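Long-range contacts in YkuI protein (PDB 2BAS), which binds the second messenger cyclic di-GMP through its EAL domain and may cleave it as a phosphodiesterase: residues L190-L195 with R224-A229; R142-I147 with G170-V175; E233-N238 with R250-Y255; P40-I45 with Y56-R61. One frame throughout, in Å; residues are numbered along the deposited sequence.

Interaction 1 (L190-L195 with R224-A229)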
loop_
_atom_site.group_PDB
_atom_site.type_symbol
_atom_site.label_atom_id
_atom_site.label_comp_id
_atom_site.label_asym_id
_atom_site.label_seq_id
_atom_site.Cartn_x
_atom_site.Cartn_y
_atom_site.Cartn_z
ATOM N N LEU A 190 8.019 9.666 4.032
ATOM C CA LEU A 190 8.990 10.573 4.692
ATOM C C LEU A 190 9.212 11.847 3.830
ATOM O O LEU A 190 9.264 12.967 4.343
ATOM C CB LEU A 190 10.329 9.833 4.898
ATOM C CG LEU A 190 11.371 10.608 5.735
ATOM C CD1 LEU A 190 10.876 11.008 7.133
ATOM C CD2 LEU A 190 12.653 9.801 5.974
ATOM N N LEU A 191 9.332 11.656 2.529
ATOM C CA LEU A 191 9.558 12.769 1.561
ATOM C C LEU A 191 8.218 13.471 1.290
ATOM O O LEU A 191 8.121 14.705 1.265
ATOM C CB LEU A 191 10.163 12.150 0.283
ATOM C CG LEU A 191 10.371 13.082 -0.931
ATOM C CD1 LEU A 191 11.086 14.406 -0.618
ATOM C CD2 LEU A 191 11.222 12.404 -2.012
ATOM N N SER A 192 7.207 12.668 1.100
ATOM C CA SER A 192 5.862 13.167 0.830
ATOM C C SER A 192 5.882 14.026 -0.436
ATOM O O SER A 192 5.573 15.227 -0.402
ATOM C CB SER A 192 5.374 14.016 2.011
ATOM O OG SER A 192 4.708 13.195 2.961
ATOM N N PRO A 193 6.267 13.397 -1.561
ATOM C CA PRO A 193 6.460 14.200 -2.763
ATOM C C PRO A 193 5.124 14.586 -3.381
ATOM O O PRO A 193 4.100 13.983 -3.075
ATOM C CB PRO A 193 7.251 13.271 -3.692
ATOM C CG PRO A 193 6.893 11.871 -3.232
ATOM C CD PRO A 193 6.495 11.955 -1.793
ATOM N N ASP A 194 5.149 15.598 -4.239
ATOM C CA ASP A 194 3.959 16.087 -4.921
ATOM C C ASP A 194 3.522 15.139 -6.049
ATOM O O ASP A 194 2.366 15.133 -6.441
ATOM C CB ASP A 194 4.245 17.486 -5.466
ATOM C CG ASP A 194 4.736 18.443 -4.384
ATOM O OD1 ASP A 194 3.976 18.721 -3.432
ATOM O OD2 ASP A 194 5.883 18.922 -4.478
ATOM N N LEU A 195 4.448 14.325 -6.549
ATOM C CA LEU A 195 4.167 13.438 -7.671
ATOM C C LEU A 195 4.925 12.114 -7.605
ATOM O O LEU A 195 6.091 12.068 -7.217
ATOM C CB LEU A 195 4.513 14.140 -8.985
ATOM C CG LEU A 195 3.422 14.870 -9.755
ATOM C CD1 LEU A 195 3.821 16.313 -10.019
ATOM C CD2 LEU A 195 3.123 14.157 -11.056
ATOM N N ARG A 224 -3.000 8.491 -2.062
ATOM C CA ARG A 224 -4.239 9.223 -1.869
ATOM C C ARG A 224 -4.217 9.857 -0.485
ATOM O O ARG A 224 -4.632 11.009 -0.313
ATOM C CB ARG A 224 -5.445 8.300 -2.003
ATOM C CG ARG A 224 -6.657 8.986 -2.598
ATOM C CD ARG A 224 -7.807 8.020 -2.756
ATOM N NE ARG A 224 -8.547 7.823 -1.514
ATOM C CZ ARG A 224 -9.645 8.497 -1.193
ATOM N NH1 ARG A 224 -10.117 9.422 -2.020
ATOM N NH2 ARG A 224 -10.261 8.253 -0.045
ATOM N N LYS A 225 -3.716 9.095 0.491
ATOM C CA LYS A 225 -3.622 9.567 1.873
ATOM C C LYS A 225 -2.680 10.761 2.076
ATOM O O LYS A 225 -3.010 11.674 2.826
ATOM C CB LYS A 225 -3.298 8.427 2.854
ATOM C CG LYS A 225 -4.515 7.958 3.664
ATOM C CD LYS A 225 -5.217 6.763 3.041
ATOM C CE LYS A 225 -6.679 6.610 3.478
ATOM N NZ LYS A 225 -6.944 6.525 4.945
ATOM N N ILE A 226 -1.540 10.765 1.387
ATOM C CA ILE A 226 -0.503 11.793 1.604
ATOM C C ILE A 226 -0.508 12.932 0.587
ATOM O O ILE A 226 0.189 13.926 0.766
ATOM C CB ILE A 226 0.934 11.184 1.669
ATOM C CG1 ILE A 226 1.318 10.534 0.326
ATOM C CG2 ILE A 226 1.056 10.204 2.841
ATOM C CD1 ILE A 226 2.800 10.375 0.110
ATOM N N GLY A 227 -1.273 12.779 -0.489
ATOM C CA GLY A 227 -1.452 13.850 -1.464
ATOM C C GLY A 227 -0.447 13.883 -2.593
ATOM O O GLY A 227 -0.080 14.953 -3.076
ATOM N N ALA A 228 0.011 12.717 -3.019
ATOM C CA ALA A 228 0.886 12.644 -4.179
ATOM C C ALA A 228 0.024 12.205 -5.355
ATOM O O ALA A 228 -0.681 11.193 -5.261
ATOM C CB ALA A 228 2.031 11.656 -3.946
ATOM N N ALA A 229 0.050 12.978 -6.439
ATOM C CA ALA A 229 -0.652 12.595 -7.658
ATOM C C ALA A 229 0.186 11.548 -8.390
ATOM O O ALA A 229 1.421 11.556 -8.305
ATOM C CB ALA A 229 -0.881 13.806 -8.550
HETATM O O HOH W 1 1.457 17.922 -2.247
#

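Interaction 2 (R142-I147 with G170-V175)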
loop_
_atom_site.group_PDB
_atom_site.type_symbol
_atom_site.label_atom_id
_atom_site.label_comp_id
_atom_site.label_asym_id
_atom_site.label_seq_id
_atom_site.Cartn_x
_atom_site.Cartn_y
_atom_site.Cartn_z
ATOM N N ARG A 142 6.091 26.236 -10.994
ATOM C CA ARG A 142 5.859 25.572 -12.272
ATOM C C ARG A 142 6.866 24.464 -12.566
ATOM O O ARG A 142 6.705 23.713 -13.539
ATOM C CB ARG A 142 5.891 26.595 -13.403
ATOM C CG ARG A 142 4.655 27.485 -13.471
ATOM C CD ARG A 142 4.884 28.640 -14.447
ATOM N NE ARG A 142 5.144 28.169 -15.807
ATOM C CZ ARG A 142 5.622 28.922 -16.793
ATOM N NH1 ARG A 142 5.910 30.205 -16.592
ATOM N NH2 ARG A 142 5.818 28.383 -17.989
ATOM N N PHE A 143 7.899 24.370 -11.733
ATOM C CA PHE A 143 8.962 23.396 -11.935
ATOM C C PHE A 143 8.680 22.080 -11.242
ATOM O O PHE A 143 8.366 22.042 -10.050
ATOM C CB PHE A 143 10.306 23.933 -11.441
ATOM C CG PHE A 143 10.848 25.068 -12.263
ATOM C CD1 PHE A 143 10.831 26.374 -11.766
ATOM C CD2 PHE A 143 11.382 24.842 -13.532
ATOM C CE1 PHE A 143 11.343 27.430 -12.518
ATOM C CE2 PHE A 143 11.885 25.897 -14.287
ATOM C CZ PHE A 143 11.870 27.190 -13.781
ATOM N N VAL A 144 8.799 20.996 -11.999
ATOM C CA VAL A 144 8.714 19.667 -11.414
ATOM C C VAL A 144 10.076 18.972 -11.535
ATOM O O VAL A 144 10.506 18.578 -12.621
ATOM C CB VAL A 144 7.558 18.831 -12.001
ATOM C CG1 VAL A 144 7.522 17.464 -11.357
ATOM C CG2 VAL A 144 6.229 19.528 -11.759
ATOM N N LEU A 145 10.749 18.862 -10.396
ATOM C CA LEU A 145 12.035 18.211 -10.304
ATOM C C LEU A 145 11.850 16.703 -10.078
ATOM O O LEU A 145 11.433 16.264 -8.995
ATOM C CB LEU A 145 12.831 18.832 -9.161
ATOM C CG LEU A 145 14.315 18.537 -9.033
ATOM C CD1 LEU A 145 15.088 19.366 -10.046
ATOM C CD2 LEU A 145 14.791 18.866 -7.631
ATOM N N GLU A 146 12.151 15.922 -11.114
ATOM C CA GLU A 146 12.084 14.476 -11.028
ATOM C C GLU A 146 13.397 13.924 -10.484
ATOM O O GLU A 146 14.468 14.217 -11.011
ATOM C CB GLU A 146 11.785 13.858 -12.388
ATOM C CG GLU A 146 10.460 14.269 -13.031
ATOM C CD GLU A 146 10.257 13.629 -14.414
ATOM O OE1 GLU A 146 10.778 12.507 -14.656
ATOM O OE2 GLU A 146 9.568 14.247 -15.258
ATOM N N ILE A 147 13.305 13.128 -9.429
ATOM C CA ILE A 147 14.472 12.525 -8.813
ATOM C C ILE A 147 14.402 10.994 -8.892
ATOM O O ILE A 147 13.322 10.403 -8.789
ATOM C CB ILE A 147 14.631 12.986 -7.335
ATOM C CG1 ILE A 147 14.560 14.514 -7.223
ATOM C CG2 ILE A 147 15.959 12.502 -6.754
ATOM C CD1 ILE A 147 15.746 15.257 -7.869
ATOM N N GLY A 170 8.404 26.606 -3.314
ATOM C CA GLY A 170 7.226 26.207 -4.082
ATOM C C GLY A 170 7.473 25.183 -5.186
ATOM O O GLY A 170 6.531 24.736 -5.838
ATOM N N ILE A 171 8.735 24.819 -5.404
ATOM C CA ILE A 171 9.111 23.813 -6.403
ATOM C C ILE A 171 8.407 22.466 -6.145
ATOM O O ILE A 171 8.298 22.014 -5.000
ATOM C CB ILE A 171 10.655 23.622 -6.439
ATOM C CG1 ILE A 171 11.352 24.953 -6.778
ATOM C CG2 ILE A 171 11.047 22.521 -7.412
ATOM C CD1 ILE A 171 12.840 24.998 -6.470
ATOM N N LYS A 172 7.911 21.844 -7.212
ATOM C CA LYS A 172 7.245 20.546 -7.091
ATOM C C LYS A 172 8.232 19.391 -7.264
ATOM O O LYS A 172 9.180 19.472 -8.057
ATOM C CB LYS A 172 6.061 20.454 -8.060
ATOM C CG LYS A 172 4.911 21.390 -7.659
ATOM C CD LYS A 172 3.755 21.439 -8.654
ATOM C CE LYS A 172 2.827 22.635 -8.367
ATOM N NZ LYS A 172 2.339 22.711 -6.948
ATOM N N ILE A 173 8.018 18.322 -6.507
ATOM C CA ILE A 173 8.942 17.192 -6.505
ATOM C C ILE A 173 8.274 15.878 -6.913
ATOM O O ILE A 173 7.289 15.439 -6.317
ATOM C CB ILE A 173 9.692 17.086 -5.151
ATOM C CG1 ILE A 173 10.709 18.228 -5.047
ATOM C CG2 ILE A 173 10.420 15.760 -5.026
ATOM C CD1 ILE A 173 11.088 18.560 -3.648
ATOM N N ALA A 174 8.819 15.282 -7.964
ATOM C CA ALA A 174 8.341 14.025 -8.484
ATOM C C ALA A 174 9.385 12.969 -8.177
ATOM O O ALA A 174 10.570 13.213 -8.361
ATOM C CB ALA A 174 8.140 14.132 -9.970
ATOM N N VAL A 175 8.944 11.819 -7.675
ATOM C CA VAL A 175 9.824 10.669 -7.491
ATOM C C VAL A 175 9.596 9.713 -8.676
ATOM O O VAL A 175 8.471 9.545 -9.151
ATOM C CB VAL A 175 9.625 9.981 -6.116
ATOM C CG1 VAL A 175 10.350 8.658 -6.050
ATOM C CG2 VAL A 175 10.144 10.878 -4.996
#

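Interaction 3 (E233-N238 with R250-Y255)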
loop_
_atom_site.group_PDB
_atom_site.type_symbol
_atom_site.label_atom_id
_atom_site.label_comp_id
_atom_site.label_asym_id
_atom_site.label_seq_id
_atom_site.Cartn_x
_atom_site.Cartn_y
_atom_site.Cartn_z
ATOM N N GLU A 233 3.765 7.018 -16.861
ATOM C CA GLU A 233 4.582 7.253 -18.053
ATOM C C GLU A 233 4.826 5.952 -18.826
ATOM O O GLU A 233 4.449 4.871 -18.374
ATOM C CB GLU A 233 5.914 7.943 -17.693
ATOM C CG GLU A 233 6.892 7.112 -16.887
ATOM C CD GLU A 233 8.300 7.694 -16.877
ATOM O OE1 GLU A 233 8.967 7.718 -17.942
ATOM O OE2 GLU A 233 8.755 8.116 -15.788
ATOM N N ASP A 234 5.479 6.077 -19.983
ATOM C CA ASP A 234 5.721 4.970 -20.915
ATOM C C ASP A 234 4.442 4.242 -21.347
ATOM O O ASP A 234 4.426 3.018 -21.466
ATOM C CB ASP A 234 6.764 3.990 -20.367
ATOM C CG ASP A 234 8.194 4.520 -20.476
ATOM O OD1 ASP A 234 8.499 5.292 -21.417
ATOM O OD2 ASP A 234 9.028 4.152 -19.619
ATOM N N ILE A 235 3.375 5.007 -21.565
ATOM C CA ILE A 235 2.129 4.486 -22.110
ATOM C C ILE A 235 2.292 4.370 -23.624
ATOM O O ILE A 235 2.421 5.371 -24.331
ATOM C CB ILE A 235 0.932 5.400 -21.783
ATOM C CG1 ILE A 235 0.675 5.424 -20.278
ATOM C CG2 ILE A 235 -0.316 4.923 -22.502
ATOM C CD1 ILE A 235 -0.163 6.583 -19.822
ATOM N N GLU A 236 2.295 3.136 -24.113
ATOM C CA GLU A 236 2.521 2.884 -25.528
ATOM C C GLU A 236 1.561 1.857 -26.137
ATOM O O GLU A 236 1.855 1.270 -27.180
ATOM C CB GLU A 236 3.984 2.497 -25.771
ATOM C CG GLU A 236 4.473 1.258 -25.029
ATOM C CD GLU A 236 5.930 0.949 -25.335
ATOM O OE1 GLU A 236 6.803 1.793 -25.033
ATOM O OE2 GLU A 236 6.204 -0.145 -25.876
ATOM N N ALA A 237 0.412 1.664 -25.488
ATOM C CA ALA A 237 -0.644 0.770 -25.977
ATOM C C ALA A 237 -1.981 1.170 -25.364
ATOM O O ALA A 237 -2.064 2.146 -24.617
ATOM C CB ALA A 237 -0.316 -0.689 -25.665
ATOM N N ASN A 238 -3.029 0.422 -25.669
ATOM C CA ASN A 238 -4.340 0.758 -25.148
ATOM C C ASN A 238 -4.550 0.303 -23.708
ATOM O O ASN A 238 -4.999 1.083 -22.863
ATOM C CB ASN A 238 -5.433 0.204 -26.049
ATOM C CG ASN A 238 -6.716 0.985 -25.933
ATOM O OD1 ASN A 238 -6.695 2.207 -25.755
ATOM N ND2 ASN A 238 -7.847 0.290 -26.037
ATOM N N ARG A 250 -3.601 10.521 -12.556
ATOM C CA ARG A 250 -4.020 11.901 -12.779
ATOM C C ARG A 250 -3.385 12.528 -14.025
ATOM O O ARG A 250 -3.980 13.403 -14.654
ATOM C CB ARG A 250 -3.754 12.768 -11.553
ATOM C CG ARG A 250 -4.405 14.127 -11.667
ATOM C CD ARG A 250 -4.240 14.948 -10.423
ATOM N NE ARG A 250 -5.074 16.143 -10.502
ATOM C CZ ARG A 250 -5.294 16.978 -9.494
ATOM N NH1 ARG A 250 -4.739 16.759 -8.306
ATOM N NH2 ARG A 250 -6.075 18.031 -9.677
ATOM N N TYR A 251 -2.175 12.089 -14.362
ATOM C CA TYR A 251 -1.469 12.569 -15.552
ATOM C C TYR A 251 -0.922 11.392 -16.347
ATOM O O TYR A 251 -0.629 10.344 -15.772
ATOM C CB TYR A 251 -0.336 13.516 -15.171
ATOM C CG TYR A 251 -0.772 14.717 -14.357
ATOM C CD1 TYR A 251 -0.516 14.789 -12.985
ATOM C CD2 TYR A 251 -1.445 15.779 -14.960
ATOM C CE1 TYR A 251 -0.908 15.905 -12.241
ATOM C CE2 TYR A 251 -1.843 16.890 -14.229
ATOM C CZ TYR A 251 -1.574 16.950 -12.875
ATOM O OH TYR A 251 -1.976 18.061 -12.168
ATOM N N PHE A 252 -0.785 11.572 -17.661
ATOM C CA PHE A 252 -0.385 10.493 -18.560
ATOM C C PHE A 252 0.647 10.941 -19.596
ATOM O O PHE A 252 0.583 12.062 -20.107
ATOM C CB PHE A 252 -1.604 9.948 -19.300
ATOM C CG PHE A 252 -2.806 9.696 -18.429
ATOM C CD1 PHE A 252 -3.800 10.667 -18.295
ATOM C CD2 PHE A 252 -2.972 8.480 -17.775
ATOM C CE1 PHE A 252 -4.924 10.433 -17.504
ATOM C CE2 PHE A 252 -4.106 8.235 -16.979
ATOM C CZ PHE A 252 -5.074 9.207 -16.841
ATOM N N GLN A 253 1.563 10.039 -19.943
ATOM C CA GLN A 253 2.643 10.330 -20.882
ATOM C C GLN A 253 3.095 9.071 -21.619
ATOM O O GLN A 253 3.227 8.013 -21.003
ATOM C CB GLN A 253 3.823 10.910 -20.104
ATOM C CG GLN A 253 5.021 11.349 -20.930
ATOM C CD GLN A 253 6.178 11.778 -20.057
ATOM O OE1 GLN A 253 6.048 11.860 -18.836
ATOM N NE2 GLN A 253 7.320 12.058 -20.674
ATOM N N GLY A 254 3.341 9.192 -22.923
ATOM C CA GLY A 254 3.865 8.093 -23.735
ATOM C C GLY A 254 3.656 8.191 -25.246
ATOM O O GLY A 254 2.929 9.071 -25.743
ATOM N N TYR A 255 4.294 7.272 -25.976
ATOM C CA TYR A 255 4.133 7.163 -27.432
ATOM C C TYR A 255 2.668 7.082 -27.841
ATOM O O TYR A 255 2.262 7.720 -28.813
ATOM C CB TYR A 255 4.883 5.948 -27.997
ATOM C CG TYR A 255 6.384 6.031 -27.865
ATOM C CD1 TYR A 255 7.114 7.007 -28.553
ATOM C CD2 TYR A 255 7.085 5.127 -27.067
ATOM C CE1 TYR A 255 8.507 7.091 -28.432
ATOM C CE2 TYR A 255 8.484 5.204 -26.938
ATOM C CZ TYR A 255 9.185 6.186 -27.621
ATOM O OH TYR A 255 10.560 6.264 -27.501
#

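Interaction 4 (P40-I45 with Y56-R61)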
loop_
_atom_site.group_PDB
_atom_site.type_symbol
_atom_site.label_atom_id
_atom_site.label_comp_id
_atom_site.label_asym_id
_atom_site.label_seq_id
_atom_site.Cartn_x
_atom_site.Cartn_y
_atom_site.Cartn_z
ATOM N N PRO A 40 17.069 20.922 -26.733
ATOM C CA PRO A 40 16.000 20.237 -26.017
ATOM C C PRO A 40 14.873 19.755 -26.929
ATOM O O PRO A 40 14.531 20.418 -27.901
ATOM C CB PRO A 40 15.472 21.315 -25.067
ATOM C CG PRO A 40 15.721 22.599 -25.777
ATOM C CD PRO A 40 16.939 22.392 -26.637
ATOM N N TYR A 41 14.329 18.586 -26.620
ATOM C CA TYR A 41 13.078 18.136 -27.200
ATOM C C TYR A 41 12.044 18.127 -26.088
ATOM O O TYR A 41 12.384 18.345 -24.918
ATOM C CB TYR A 41 13.229 16.747 -27.799
ATOM C CG TYR A 41 13.309 16.730 -29.298
ATOM C CD1 TYR A 41 14.074 17.669 -29.991
ATOM C CD2 TYR A 41 12.632 15.755 -30.031
ATOM C CE1 TYR A 41 14.154 17.642 -31.380
ATOM C CE2 TYR A 41 12.706 15.715 -31.421
ATOM C CZ TYR A 41 13.467 16.663 -32.085
ATOM O OH TYR A 41 13.540 16.628 -33.458
ATOM N N TYR A 42 10.781 17.885 -26.445
ATOM C CA TYR A 42 9.693 17.908 -25.462
ATOM C C TYR A 42 8.668 16.793 -25.671
ATOM O O TYR A 42 8.399 16.379 -26.802
ATOM C CB TYR A 42 8.974 19.264 -25.499
ATOM C CG TYR A 42 9.885 20.485 -25.499
ATOM C CD1 TYR A 42 10.358 21.028 -26.694
ATOM C CD2 TYR A 42 10.265 21.100 -24.302
ATOM C CE1 TYR A 42 11.197 22.146 -26.696
ATOM C CE2 TYR A 42 11.094 22.212 -24.296
ATOM C CZ TYR A 42 11.556 22.730 -25.497
ATOM O OH TYR A 42 12.375 23.832 -25.489
ATOM N N GLN A 43 8.099 16.311 -24.568
ATOM C CA GLN A 43 7.006 15.351 -24.627
ATOM C C GLN A 43 5.882 15.822 -23.716
ATOM O O GLN A 43 6.092 16.065 -22.533
ATOM C CB GLN A 43 7.472 13.941 -24.258
ATOM C CG GLN A 43 6.439 12.848 -24.593
ATOM C CD GLN A 43 6.959 11.439 -24.364
ATOM O OE1 GLN A 43 7.900 11.214 -23.597
ATOM N NE2 GLN A 43 6.337 10.477 -25.028
ATOM N N ALA A 44 4.690 15.955 -24.284
ATOM C CA ALA A 44 3.537 16.474 -23.553
ATOM C C ALA A 44 3.043 15.524 -22.485
ATOM O O ALA A 44 3.140 14.295 -22.619
ATOM C CB ALA A 44 2.406 16.827 -24.510
ATOM N N ILE A 45 2.526 16.111 -21.411
ATOM C CA ILE A 45 1.928 15.349 -20.337
ATOM C C ILE A 45 0.477 15.774 -20.227
ATOM O O ILE A 45 0.172 16.977 -20.239
ATOM C CB ILE A 45 2.706 15.507 -19.023
ATOM C CG1 ILE A 45 4.089 14.873 -19.186
ATOM C CG2 ILE A 45 1.963 14.825 -17.877
ATOM C CD1 ILE A 45 5.136 15.481 -18.336
ATOM N N TYR A 56 5.339 19.711 -20.173
ATOM C CA TYR A 56 6.190 18.938 -21.065
ATOM C C TYR A 56 7.430 18.494 -20.312
ATOM O O TYR A 56 8.051 19.296 -19.615
ATOM C CB TYR A 56 6.656 19.798 -22.243
ATOM C CG TYR A 56 5.583 20.304 -23.179
ATOM C CD1 TYR A 56 4.915 21.508 -22.928
ATOM C CD2 TYR A 56 5.258 19.596 -24.337
ATOM C CE1 TYR A 56 3.934 21.986 -23.799
ATOM C CE2 TYR A 56 4.279 20.066 -25.218
ATOM C CZ TYR A 56 3.625 21.263 -24.944
ATOM O OH TYR A 56 2.667 21.731 -25.815
ATOM N N GLU A 57 7.802 17.228 -20.447
ATOM C CA GLU A 57 9.084 16.783 -19.928
ATOM C C GLU A 57 10.124 17.337 -20.892
ATOM O O GLU A 57 9.901 17.351 -22.109
ATOM C CB GLU A 57 9.173 15.260 -19.848
ATOM C CG GLU A 57 10.362 14.770 -19.030
ATOM C CD GLU A 57 10.548 13.251 -19.051
ATOM O OE1 GLU A 57 10.046 12.579 -19.977
ATOM O OE2 GLU A 57 11.213 12.723 -18.131
ATOM N N VAL A 58 11.234 17.826 -20.336
ATOM C CA VAL A 58 12.335 18.374 -21.119
ATOM C C VAL A 58 13.349 17.262 -21.416
ATOM O O VAL A 58 13.946 16.703 -20.497
ATOM C CB VAL A 58 13.009 19.574 -20.392
ATOM C CG1 VAL A 58 14.315 19.981 -21.081
ATOM C CG2 VAL A 58 12.063 20.758 -20.338
ATOM N N LEU A 59 13.537 16.956 -22.699
ATOM C CA LEU A 59 14.401 15.847 -23.127
ATOM C C LEU A 59 15.661 16.329 -23.853
ATOM O O LEU A 59 15.613 17.311 -24.582
ATOM C CB LEU A 59 13.599 14.867 -23.999
ATOM C CG LEU A 59 12.298 14.290 -23.393
ATOM C CD1 LEU A 59 11.501 13.475 -24.398
ATOM C CD2 LEU A 59 12.563 13.444 -22.153
ATOM N N GLY A 60 16.783 15.641 -23.649
ATOM C CA GLY A 60 18.062 16.034 -24.255
ATOM C C GLY A 60 18.365 15.398 -25.603
ATOM O O GLY A 60 18.276 14.184 -25.748
ATOM N N ARG A 61 18.730 16.215 -26.592
ATOM C CA ARG A 61 19.037 15.700 -27.933
ATOM C C ARG A 61 20.245 16.376 -28.558
ATOM O O ARG A 61 20.675 17.447 -28.122
ATOM C CB ARG A 61 17.838 15.857 -28.897
ATOM C CG ARG A 61 16.577 15.067 -28.570
ATOM C CD ARG A 61 16.756 13.567 -28.763
ATOM N NE ARG A 61 15.493 12.828 -28.628
ATOM C CZ ARG A 61 14.992 12.367 -27.476
ATOM N NH1 ARG A 61 13.842 11.698 -27.463
ATOM N NH2 ARG A 61 15.631 12.573 -26.333
#

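Interaction 1 (L190-L195 with R224-A229)
Ile226 and Ser192 meet at the C-terminal ends of two helices. The isoleucine projects toward the other segment, and the extended chi2 of 159° carries CD1 out as the touching atom. This methyl lies 4.2 Å from Ser192 CA and, more loosely, 4.4 Å from Pro193 CD, a suitable surface for a branched aliphatic group because the proline there offers only carbon. Further down, the chains run side by side and the contact passes to the backbone. Ala229 N donates to Asp194 O over 3.2 Å. The bond is followed by a CA-H...O contact of 3.4 Å from Leu195 CA to Ala229 O. Together they begin the parallel pairing of strands 195-199 and 229-233, neighbours in the barrel wall of the EAL domain. Ala228 and Ala229 suit this approach, since their lone methyls let the main chains come together.

Behind this first shell, a water donates to Asp194 OD1 at 2.9 Å and weakly to Gly227 O. The other carboxylate oxygen, Asp194 OD2, accepts from the backbone N of Ile173 on the adjoining strand. Ser192 OG turns back to Ala189 O in its own helix. Gly227 has a positive phi of 89°, which glycine adopts easily at the close of helix 211-226. Earlier in that helix, Arg224 forms a salt bridge with Asp391 of the second subunit.

With few apolar atoms in touch, the join relies on a main-chain hydrogen bond, and the Asp194 carboxylate adds bonds to the next strand and to water.

Interaction 2 (R142-I147 with G170-V175)
Glu146 and Ala174 sit opposite each other on neighbouring parallel strands, their side chains on the same face of the sheet. From CB, the glutamate sets CG beside its own backbone N, chi1 -61°, and there CG packs 3.8 Å from Ala174 CB. The chain then runs on extended through CD, leaving the alanine behind. At its tip, OE2 makes a salt bridge with Lys197, while OE1 lies close to Glu57 OE2. A methyl suits position 174 because it gives CG a surface and takes up little room beside the root of the glutamate. The same methyl also receives Val144 CG1 at 3.7 Å. The valine's second branch, CG2, passes across Lys172 CB at 3.8 Å, so the lysine joins the packing through its aliphatic root while its chain leads away.

The backbone makes a regular ladder. Lys172 N donates to Phe143 O at 2.9 Å, and Leu145 N returns a bond to Lys172 O. Ala174 N then reaches Leu145 O over 3.0 Å, and Ile147 N closes the series on Ala174 O. On the opposite face, Leu145 and Ile173 both turn to Leu163 of helix 156-167, the crossover helix of the beta-alpha-beta unit. Gly170 closes that helix in a Schellman motif, its positive phi easy for glycine.

The face of Leu145 and Ile173 is thus apolar against helix 156-167, whereas the other is mixed: Val144 and Ala174 pack around the root of Glu146, and its carboxylate goes on to Lys197 in the polar interior of the barrel.

Interaction 3 (E233-N238 with R250-Y255)
The ring of Phe252 receives Ile235 at its edge, and the ring of Tyr255 has a carboxylate oxygen of Glu236 at its own. Ile235 crosses Phe252 obliquely, with CD1 near the ring plane and 3.7 Å from Phe252 CB. Around the phenylalanine, Leu241 and Ala244 of helix 238-246 add to an apolar setting that suits both residues. Glu236 and Tyr255 lie alongside each other and point the same way: OE1 is in the ring plane, 3.9 Å from Tyr255 CD2, and the two planes stand 64° apart. The glutamate's firmer partner is Lys204, in a salt bridge with OE2. One face of the Tyr251 ring carries Arg250 CG, 4.0 Å above the plane and toward the rim.

The contact lies at the C-terminal ends of the parallel strands 229-233 and 249-252 and in the loops beyond, where barrels of this fold carry their active sites; helix 238-246 makes the beta-alpha-beta crossover between them. Ile235 N donates to Gln253 O over 3.1 Å in a nearly straight bond on an in-plane lone pair. Gly254 must be small, as a CB would run into Ile235 O; its CA comes 3.1 Å from that oxygen in a CA-H...O contact.

Gln253, fully extended with chi1 -177°, carries a flat amide that both gives and accepts. NE2 donates to Glu57 OE1 and Gln43 OE1, while OE1 accepts from Lys197 NZ and rests 4.1 Å from Glu233 CB.

Interaction 4 (P40-I45 with Y56-R61)
Arg61 meets Tyr41 through its first torsion: chi1, -65°, sets CG beside the backbone N and against the ring, 4.2 Å from the Tyr41 centroid in an off-centre CH-pi contact. A bend at chi2, -69°, then turns the rest of the chain back, and the guanidinium plane ends 25° from the ring plane. NH2 thereby donates to Gly60 O over 3.2 Å, with that oxygen in the guanidinium plane. A serine in place of Arg61 would probably leave the Tyr41 ring without its CH-pi partner and Gly60 O without this donor.

Tyr56, on the other face, lays its ring beside the opposite strand, CD2 being 3.7 Å from Ala44 CA and CE2 3.8 Å from Ala44 CB. The alanine is small enough to admit the ring, whose OH accepts from Leu265 N. Tyr42 CB adds a contact of 3.9 Å to Tyr56 CD2.

Four backbone bonds tie this antiparallel hairpin, two in each of the hydrogen-bonded pairs Tyr41-Leu59 and Gln43-Glu57; Tyr41 N to Leu59 O measures 2.7 Å. Glu57, Val58 and Leu59 appear to occupy the place of the Glu-Ala-Leu signature that names the domain. Leu59 CD1 packs 4.1 Å from Gln43 CB.

Gln43 and Glu57 thus bring polar ends to one face, both meeting Gln253 NE2, with apolar groups beside them; on the other, Pro40 and Tyr42 pack on helix 82-100 and both tyrosines on Phe264.

All four contacts belong to the EAL domain and reach the same sheet. Interaction 2 is the most buried, a parallel ladder, whereas interaction 4 is an antiparallel hairpin with more partly exposed residues and larger aromatic packing. Interactions 1 and 3 are partly buried and concern opposite ends of strand 229-233: in the first the chain enters it after a helix, with water at hand, and in the second it leaves among acids and amides. Strand 172-178, half of interaction 2, is the neighbour against which Leu195 and Asp194 of interaction 1 bond. Interactions 2, 3 and 4 converge on Lys197, although only a long, weak ion pair links it to interaction 4.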